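Local coordinates for protein Kiaa0380 (Homo sapiens, PDB 1HTJ) that probably links heterotrimeric G protein signalling to Rho GTPases, its RGS-like domain being part of a guanine nucleotide exchange factor, at residues P41-V46 and N154-L159; V46-I51 and P59-L64. The protein carries 3 engineered substitutions. All blocks are in the same frame, centred on the assembly; numbering follows the deposited sequence.

Contact 1: residues P41-V46 and N154-L159; sequences PAHLGV and NDLLDL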
# COMPACT_ATOMS: atom_id res chain seq x y z
N PRO A 41 10.78 -0.97 -3.12
CA PRO A 41 9.87 -2.10 -3.33
C PRO A 41 10.07 -3.33 -2.44
O PRO A 41 9.10 -3.88 -1.93
CB PRO A 41 10.07 -2.43 -4.81
CG PRO A 41 10.48 -1.11 -5.40
CD PRO A 41 11.46 -0.61 -4.37
N ALA A 42 11.31 -3.75 -2.28
CA ALA A 42 11.61 -4.92 -1.46
C ALA A 42 11.21 -4.69 -0.00
O ALA A 42 10.56 -5.54 0.62
CB ALA A 42 13.10 -5.26 -1.55
N HIS A 43 11.62 -3.54 0.53
CA HIS A 43 11.34 -3.16 1.90
C HIS A 43 9.85 -3.01 2.11
O HIS A 43 9.29 -3.49 3.11
CB HIS A 43 12.06 -1.85 2.21
CG HIS A 43 13.55 -1.98 2.22
ND1 HIS A 43 14.28 -2.24 1.08
CD2 HIS A 43 14.44 -1.96 3.24
CE1 HIS A 43 15.55 -2.39 1.40
NE2 HIS A 43 15.68 -2.23 2.71
N LEU A 44 9.20 -2.34 1.16
CA LEU A 44 7.77 -2.12 1.22
C LEU A 44 7.09 -3.48 1.26
O LEU A 44 6.14 -3.69 2.01
CB LEU A 44 7.30 -1.34 -0.01
CG LEU A 44 5.81 -0.96 -0.02
CD1 LEU A 44 5.54 0.03 1.09
CD2 LEU A 44 5.44 -0.36 -1.37
N GLY A 45 7.59 -4.40 0.46
CA GLY A 45 7.04 -5.75 0.41
C GLY A 45 7.15 -6.41 1.77
O GLY A 45 6.18 -6.98 2.26
N VAL A 46 8.32 -6.35 2.38
CA VAL A 46 8.52 -6.95 3.69
C VAL A 46 7.49 -6.33 4.66
O VAL A 46 6.76 -7.05 5.34
CB VAL A 46 9.95 -6.67 4.23
CG1 VAL A 46 10.06 -7.05 5.69
CG2 VAL A 46 10.97 -7.44 3.40
N ASN A 154 15.15 -11.79 5.19
CA ASN A 154 16.35 -12.48 4.76
C ASN A 154 16.70 -12.04 3.36
O ASN A 154 17.85 -11.73 3.07
CB ASN A 154 16.14 -13.99 4.78
CG ASN A 154 16.47 -14.59 6.13
OD1 ASN A 154 16.70 -13.87 7.10
ND2 ASN A 154 16.50 -15.92 6.19
N ASP A 155 15.69 -11.98 2.50
CA ASP A 155 15.89 -11.59 1.11
C ASP A 155 16.49 -10.21 0.99
O ASP A 155 17.10 -9.89 -0.02
CB ASP A 155 14.57 -11.64 0.36
CG ASP A 155 13.84 -12.95 0.56
OD1 ASP A 155 14.53 -13.99 0.62
OD2 ASP A 155 12.59 -12.94 0.66
N LEU A 156 16.33 -9.38 2.03
CA LEU A 156 16.88 -8.03 2.00
C LEU A 156 18.40 -8.07 2.01
O LEU A 156 19.05 -7.14 1.55
CB LEU A 156 16.39 -7.21 3.20
CG LEU A 156 14.92 -6.79 3.25
CD1 LEU A 156 14.75 -5.75 4.34
CD2 LEU A 156 14.49 -6.21 1.92
N LEU A 157 18.95 -9.16 2.54
CA LEU A 157 20.39 -9.33 2.60
C LEU A 157 20.93 -9.43 1.18
O LEU A 157 22.04 -8.99 0.90
CB LEU A 157 20.75 -10.60 3.37
CG LEU A 157 20.25 -10.68 4.81
CD1 LEU A 157 20.57 -12.06 5.38
CD2 LEU A 157 20.90 -9.58 5.66
N ASP A 158 20.12 -10.00 0.29
CA ASP A 158 20.50 -10.17 -1.10
C ASP A 158 20.64 -8.88 -1.91
O ASP A 158 21.28 -8.87 -2.96
CB ASP A 158 19.49 -11.08 -1.79
CG ASP A 158 19.85 -12.54 -1.65
OD1 ASP A 158 20.23 -12.94 -0.53
OD2 ASP A 158 19.75 -13.28 -2.65
N LEU A 159 20.06 -7.79 -1.43
CA LEU A 159 20.15 -6.53 -2.15
C LEU A 159 21.60 -6.06 -2.27
O LEU A 159 22.34 -6.04 -1.29
CB LEU A 159 19.32 -5.45 -1.46
CG LEU A 159 17.81 -5.65 -1.42
CD1 LEU A 159 17.20 -4.49 -0.70
CD2 LEU A 159 17.25 -5.76 -2.83

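Contact 2: residues V46-I51 and P59-L64; sequences VFLRYI and PLLFYL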
# COMPACT_ATOMS: atom_id res chain seq x y z
N VAL A 46 8.32 -6.35 2.38
CA VAL A 46 8.52 -6.95 3.69
C VAL A 46 7.49 -6.33 4.66
O VAL A 46 6.76 -7.05 5.34
CB VAL A 46 9.95 -6.67 4.23
CG1 VAL A 46 10.06 -7.05 5.69
CG2 VAL A 46 10.97 -7.44 3.40
N PHE A 47 7.43 -5.01 4.69
CA PHE A 47 6.49 -4.30 5.55
C PHE A 47 5.05 -4.73 5.27
O PHE A 47 4.25 -4.90 6.20
CB PHE A 47 6.66 -2.79 5.34
CG PHE A 47 5.77 -1.94 6.24
CD1 PHE A 47 5.61 -2.25 7.59
CD2 PHE A 47 5.11 -0.82 5.72
CE1 PHE A 47 4.81 -1.46 8.42
CE2 PHE A 47 4.30 -0.03 6.53
CZ PHE A 47 4.15 -0.36 7.89
N LEU A 48 4.72 -4.93 4.00
CA LEU A 48 3.37 -5.32 3.61
C LEU A 48 3.03 -6.73 4.10
O LEU A 48 1.90 -7.01 4.48
CB LEU A 48 3.23 -5.22 2.08
CG LEU A 48 2.99 -3.81 1.53
CD1 LEU A 48 3.14 -3.79 0.02
CD2 LEU A 48 1.60 -3.36 1.90
N ARG A 49 4.01 -7.61 4.11
CA ARG A 49 3.78 -8.97 4.58
C ARG A 49 3.35 -8.92 6.05
O ARG A 49 2.46 -9.65 6.46
CB ARG A 49 5.06 -9.81 4.41
CG ARG A 49 5.32 -10.14 2.95
CD ARG A 49 6.63 -10.87 2.74
NE ARG A 49 6.65 -12.18 3.35
CZ ARG A 49 7.60 -13.09 3.11
NH1 ARG A 49 8.59 -12.82 2.28
NH2 ARG A 49 7.56 -14.29 3.69
N TYR A 50 3.98 -8.03 6.81
CA TYR A 50 3.62 -7.88 8.21
C TYR A 50 2.18 -7.36 8.26
O TYR A 50 1.33 -7.93 8.95
CB TYR A 50 4.56 -6.88 8.91
CG TYR A 50 3.98 -6.36 10.22
CD1 TYR A 50 3.82 -7.21 11.32
CD2 TYR A 50 3.50 -5.05 10.32
CE1 TYR A 50 3.17 -6.75 12.49
CE2 TYR A 50 2.85 -4.60 11.46
CZ TYR A 50 2.68 -5.44 12.54
OH TYR A 50 1.97 -4.99 13.65
N ILE A 51 1.91 -6.30 7.51
CA ILE A 51 0.58 -5.71 7.49
C ILE A 51 -0.48 -6.77 7.13
O ILE A 51 -1.43 -6.99 7.89
CB ILE A 51 0.47 -4.58 6.44
CG1 ILE A 51 1.46 -3.45 6.75
CG2 ILE A 51 -0.97 -4.08 6.37
CD1 ILE A 51 1.18 -2.69 8.02
N PRO A 59 -5.41 1.55 5.56
CA PRO A 59 -4.68 2.81 5.43
C PRO A 59 -3.50 2.84 4.48
O PRO A 59 -3.38 3.79 3.69
CB PRO A 59 -4.29 3.16 6.87
CG PRO A 59 -4.28 1.84 7.57
CD PRO A 59 -5.48 1.12 6.97
N LEU A 60 -2.63 1.83 4.56
CA LEU A 60 -1.47 1.81 3.69
C LEU A 60 -1.81 1.49 2.25
O LEU A 60 -1.24 2.09 1.33
CB LEU A 60 -0.43 0.82 4.20
CG LEU A 60 0.82 0.69 3.33
CD1 LEU A 60 1.45 2.07 3.12
CD2 LEU A 60 1.82 -0.26 3.99
N LEU A 61 -2.71 0.52 2.04
CA LEU A 61 -3.07 0.18 0.67
C LEU A 61 -3.77 1.37 0.04
O LEU A 61 -3.58 1.66 -1.15
CB LEU A 61 -3.96 -1.07 0.61
CG LEU A 61 -3.26 -2.42 0.85
CD1 LEU A 61 -4.26 -3.57 0.67
CD2 LEU A 61 -2.09 -2.57 -0.15
N PHE A 62 -4.57 2.05 0.84
CA PHE A 62 -5.27 3.23 0.35
C PHE A 62 -4.22 4.27 -0.06
O PHE A 62 -4.24 4.80 -1.18
CB PHE A 62 -6.16 3.81 1.44
CG PHE A 62 -6.66 5.18 1.12
CD1 PHE A 62 -7.47 5.40 0.00
CD2 PHE A 62 -6.26 6.28 1.89
CE1 PHE A 62 -7.87 6.68 -0.35
CE2 PHE A 62 -6.66 7.57 1.54
CZ PHE A 62 -7.47 7.77 0.42
N TYR A 63 -3.31 4.54 0.86
CA TYR A 63 -2.25 5.51 0.63
C TYR A 63 -1.47 5.21 -0.66
O TYR A 63 -1.19 6.11 -1.47
CB TYR A 63 -1.28 5.51 1.83
CG TYR A 63 -0.16 6.50 1.69
CD1 TYR A 63 -0.20 7.72 2.36
CD2 TYR A 63 0.94 6.22 0.88
CE1 TYR A 63 0.83 8.64 2.22
CE2 TYR A 63 1.97 7.14 0.73
CZ TYR A 63 1.92 8.34 1.41
OH TYR A 63 2.95 9.24 1.29
N LEU A 64 -1.11 3.94 -0.84
CA LEU A 64 -0.36 3.52 -2.01
C LEU A 64 -1.16 3.69 -3.30
O LEU A 64 -0.59 3.97 -4.37
CB LEU A 64 0.08 2.06 -1.84
CG LEU A 64 1.15 1.78 -0.77
CD1 LEU A 64 1.40 0.29 -0.65
CD2 LEU A 64 2.44 2.50 -1.14

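Contact 1: residues P41-V46 and N154-L159
The imidazole of H43 carries L156 on one face, with CD2 of the leucine 4.0 Å above the ring plane and over its centre, a CH-pi contact only 12° off the ring normal. The second methyl, L156 CD1, lies over the same face on the CD2/NE2 side of the ring. L159 comes in obliquely at another corner, its CD1 3.4 Å from H43 CE1. In this all-helical RGS-like fold, the contact ties the first turns of helix 41-54 to the connection between helices 118-144 and 163-182, and it works wholly through apolar and ring contacts. H43 has its CG anti to the carbonyl carbon (chi1 -67°), which puts the ring where one face lies over L156 and L159 CD1 approaches it obliquely. The preceding residue, A42, offers its methyl to the same branch, with A42 CB 3.9 Å from L156 CD2, so L156 CD2 touches both the A42 methyl and the H43 ring. Helix 27-32 holds the imidazole from elsewhere: the ring of F31 meets it at about 45°, and NE2 and S27 OG share a weak hydrogen bond. A serine in place of H43 would probably deprive the L156 methyls of the flat surface they rest on and open a gap beside L159. The far segment is tied down as well, since D155 forms a salt bridge with K172 and accepts a hydrogen bond from Q173. One turn beyond A42, V46 completes the grip on the leucine, its CG2 lying 4.0 Å from L156 CG.

Contact 2: residues V46-I51 and P59-L64
L60 CD2 is the point on which the contact converges, touching F47, L48 and I51 together. F47 CE2 lies 3.6 Å from this methyl, which meets the ring obliquely, and L48 CD2 is 3.7 Å from it. I51 CG1 adds a looser contact. The setting is a helical hairpin within the RGS-like fold: helices 41-54 and 58-69 follow one another and run in roughly opposed directions, their short segments at 139° with axes 11.6 Å apart. At that spacing the backbones stay well separated, and the interface is bridged by side chains alone. L60 does so with CG anti to its backbone N (chi1 178°), an extended form that carries CD2 across to the facing helix. A second group gathers round L48, whose CD2 branch also meets L61 CD2 at 4.3 Å, so one methyl is shared between leucines on successive positions of the partner helix. The ring of F47 is also backed from within its own helix: I51, one turn on, places CG1 4.2 Å above the centre of one ring face, and the backbone bond from I51 N to F47 O keeps the two residues in step. Further out, L37 of helix 34-39 packs on F47, L177 of helix 163-182 on L48, and Q135 of helix 118-144 on I51. All six touching residues are buried, which makes this a worked case of a hydrophobic seam built from branched aliphatic side chains and one phenyl ring. L64 makes the longest of these contacts, its CD1 standing 4.5 Å from L48 CD2.

Helix 41-54 runs through both contacts, whose centres lie about 14 Å apart, and V46 is the residue they share. Along the chain, 41-46 comes first, then 46-51, 59-64 and finally 154-159; a partner near in sequence thus packs on the later part of the helix and a very distant one on its start. Contact 2 sits about 4 Å from the centre of the chain, contact 1 about 16 Å from it. The two meet directly where L44 CD2 packs 4.1 Å from L64 CD2. One helix thereby joins the core of the RGS-like domain to a peripheral connection, illustrating how a single helix can integrate local and long-range packing.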